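Local structure of uncharacterized protein (Aeropyrum pernix, 3P1Z) at residues Ala52-Ser57 with Val88-Arg93. The protein is uncharacterised but, judged by its family, probably binds nucleic acid and may act as, or as part of, a tRNA-intron endonuclease. Numbering follows the deposited sequence.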
loop_
_atom_site.group_PDB
_atom_site.type_symbol
_atom_site.label_atom_id
_atom_site.label_comp_id
_atom_site.label_asym_id
_atom_site.label_seq_id
_atom_site.Cartn_x
_atom_site.Cartn_y
_atom_site.Cartn_z
ATOM N N ALA A 52 -33.435 -16.269 1.962
ATOM C CA ALA A 52 -33.766 -17.405 2.807
ATOM C C ALA A 52 -32.705 -17.614 3.871
ATOM O O ALA A 52 -33.001 -17.968 5.014
ATOM C CB ALA A 52 -33.908 -18.654 1.949
ATOM N N ALA A 53 -31.457 -17.410 3.469
ATOM C CA ALA A 53 -30.351 -17.417 4.408
ATOM C C ALA A 53 -30.497 -16.211 5.327
ATOM O O ALA A 53 -30.212 -16.304 6.520
ATOM C CB ALA A 53 -29.017 -17.379 3.682
ATOM N N TYR A 54 -30.957 -15.088 4.774
ATOM C CA TYR A 54 -31.069 -13.859 5.553
ATOM C C TYR A 54 -32.093 -14.010 6.643
ATOM O O TYR A 54 -31.780 -13.869 7.826
ATOM C CB TYR A 54 -31.477 -12.668 4.695
ATOM C CG TYR A 54 -31.752 -11.427 5.523
ATOM C CD1 TYR A 54 -30.927 -11.091 6.584
ATOM C CD2 TYR A 54 -32.826 -10.588 5.240
ATOM C CE1 TYR A 54 -31.162 -9.963 7.339
ATOM C CE2 TYR A 54 -33.065 -9.457 5.990
ATOM C CZ TYR A 54 -32.226 -9.144 7.035
ATOM O OH TYR A 54 -32.455 -8.010 7.794
ATOM N N GLN A 55 -33.331 -14.277 6.236
ATOM C CA GLN A 55 -34.435 -14.338 7.183
ATOM C C GLN A 55 -34.163 -15.421 8.247
ATOM O O GLN A 55 -34.624 -15.316 9.377
ATOM C CB GLN A 55 -35.780 -14.500 6.456
ATOM C CG GLN A 55 -36.163 -13.291 5.570
ATOM C CD GLN A 55 -36.780 -12.126 6.354
ATOM O OE1 GLN A 55 -36.791 -12.125 7.582
ATOM N NE2 GLN A 55 -37.304 -11.145 5.641
ATOM N N ALA A 56 -33.372 -16.433 7.895
ATOM C CA ALA A 56 -32.844 -17.345 8.902
ATOM C C ALA A 56 -32.049 -16.573 9.970
ATOM O O ALA A 56 -32.398 -16.600 11.151
ATOM C CB ALA A 56 -31.986 -18.432 8.251
ATOM N N SER A 57 -31.010 -15.860 9.537
ATOM C CA SER A 57 -30.098 -15.124 10.425
ATOM C C SER A 57 -30.722 -13.992 11.263
ATOM O O SER A 57 -30.046 -13.386 12.100
ATOM C CB SER A 57 -28.911 -14.568 9.622
ATOM O OG SER A 57 -29.209 -13.309 9.033
ATOM N N VAL A 88 -22.659 -9.466 2.486
ATOM C CA VAL A 88 -22.880 -8.153 1.872
ATOM C C VAL A 88 -24.347 -7.946 1.618
ATOM O O VAL A 88 -24.840 -6.815 1.584
ATOM C CB VAL A 88 -22.187 -8.015 0.504
ATOM C CG1 VAL A 88 -22.439 -6.630 -0.067
ATOM C CG2 VAL A 88 -20.705 -8.290 0.627
ATOM N N TYR A 89 -25.024 -9.067 1.402
ATOM C CA TYR A 89 -26.458 -9.099 1.212
ATOM C C TYR A 89 -27.124 -8.739 2.520
ATOM O O TYR A 89 -27.902 -7.789 2.585
ATOM C CB TYR A 89 -26.872 -10.503 0.804
ATOM C CG TYR A 89 -28.312 -10.644 0.415
ATOM C CD1 TYR A 89 -28.672 -10.755 -0.918
ATOM C CD2 TYR A 89 -29.315 -10.681 1.372
ATOM C CE1 TYR A 89 -29.995 -10.898 -1.292
ATOM C CE2 TYR A 89 -30.639 -10.823 1.006
ATOM C CZ TYR A 89 -30.970 -10.927 -0.329
ATOM O OH TYR A 89 -32.273 -11.062 -0.726
ATOM N N PHE A 90 -26.812 -9.498 3.566
ATOM C CA PHE A 90 -27.416 -9.255 4.869
ATOM C C PHE A 90 -27.261 -7.794 5.232
ATOM O O PHE A 90 -28.237 -7.123 5.563
ATOM C CB PHE A 90 -26.769 -10.104 5.961
ATOM C CG PHE A 90 -26.955 -11.575 5.786
ATOM C CD1 PHE A 90 -27.843 -12.075 4.856
ATOM C CD2 PHE A 90 -26.257 -12.466 6.579
ATOM C CE1 PHE A 90 -28.003 -13.436 4.696
ATOM C CE2 PHE A 90 -26.425 -13.827 6.434
ATOM C CZ PHE A 90 -27.299 -14.314 5.491
ATOM N N ASP A 91 -26.016 -7.324 5.179
ATOM C CA ASP A 91 -25.682 -5.936 5.452
ATOM C C ASP A 91 -26.637 -5.057 4.670
ATOM O O ASP A 91 -27.277 -4.166 5.230
ATOM C CB ASP A 91 -24.241 -5.654 5.018
ATOM C CG ASP A 91 -23.668 -4.385 5.642
ATOM O OD1 ASP A 91 -23.378 -4.380 6.858
ATOM O OD2 ASP A 91 -23.487 -3.392 4.908
ATOM N N LEU A 92 -26.751 -5.327 3.374
ATOM C CA LEU A 92 -27.623 -4.537 2.514
ATOM C C LEU A 92 -29.101 -4.668 2.880
ATOM O O LEU A 92 -29.845 -3.682 2.845
ATOM C CB LEU A 92 -27.384 -4.870 1.035
ATOM C CG LEU A 92 -26.047 -4.392 0.429
ATOM C CD1 LEU A 92 -25.873 -4.938 -0.995
ATOM C CD2 LEU A 92 -25.884 -2.857 0.471
ATOM N N ARG A 93 -29.533 -5.872 3.239
ATOM C CA ARG A 93 -30.895 -6.038 3.730
ATOM C C ARG A 93 -31.067 -5.235 5.013
ATOM O O ARG A 93 -32.017 -4.472 5.148
ATOM C CB ARG A 93 -31.233 -7.511 3.962
ATOM C CG ARG A 93 -31.239 -8.376 2.698
ATOM C CD ARG A 93 -32.407 -8.063 1.755
ATOM N NE ARG A 93 -33.697 -8.564 2.221
ATOM C CZ ARG A 93 -34.725 -7.793 2.575
ATOM N NH1 ARG A 93 -34.636 -6.469 2.522
ATOM N NH2 ARG A 93 -35.856 -8.351 2.983
#
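Helix 49-57 of the SEN2-like N-terminal region meets helix 83-95, in the part of the chain assigned to the tRNA-intron endonuclease catalytic family, through the side chains of Tyr54, Phe90 and Arg93. The short segments cross at -65° with axes 9.9 Å apart. Tyr54 holds its CG anti to the backbone N (chi1 173°), which carries the ring across to Arg93; there Arg93 CB sits over one face, 3.7 Å from the ring centroid, as a CH-pi contact. From helix 83-95, Phe90 extends its ring to Tyr54, with CE1 3.6 Å from Tyr54 CB; the two side chains run past each other in opposite directions, ring planes 33° apart. Ala53 CB touches the rim of the Phe90 ring, in its plane, 4.0 Å from CZ. Ser57 OG lies over one face of that ring, toward its rim, and donates a hydrogen bond to Tyr54 O (2.9 Å), consistent with a fixed rotation. In this interhelical packing Trp69 of helix 68-79 also meets the Phe90 ring. With an alanine at Tyr54, Arg93 CB would probably lose the ring face it packs on, opening a gap beside Phe90. Glu51, one turn before Gln55, forms a salt bridge through OE2 with Arg93 NH2 and a hydrogen bond through OE1 with Tyr89 OH.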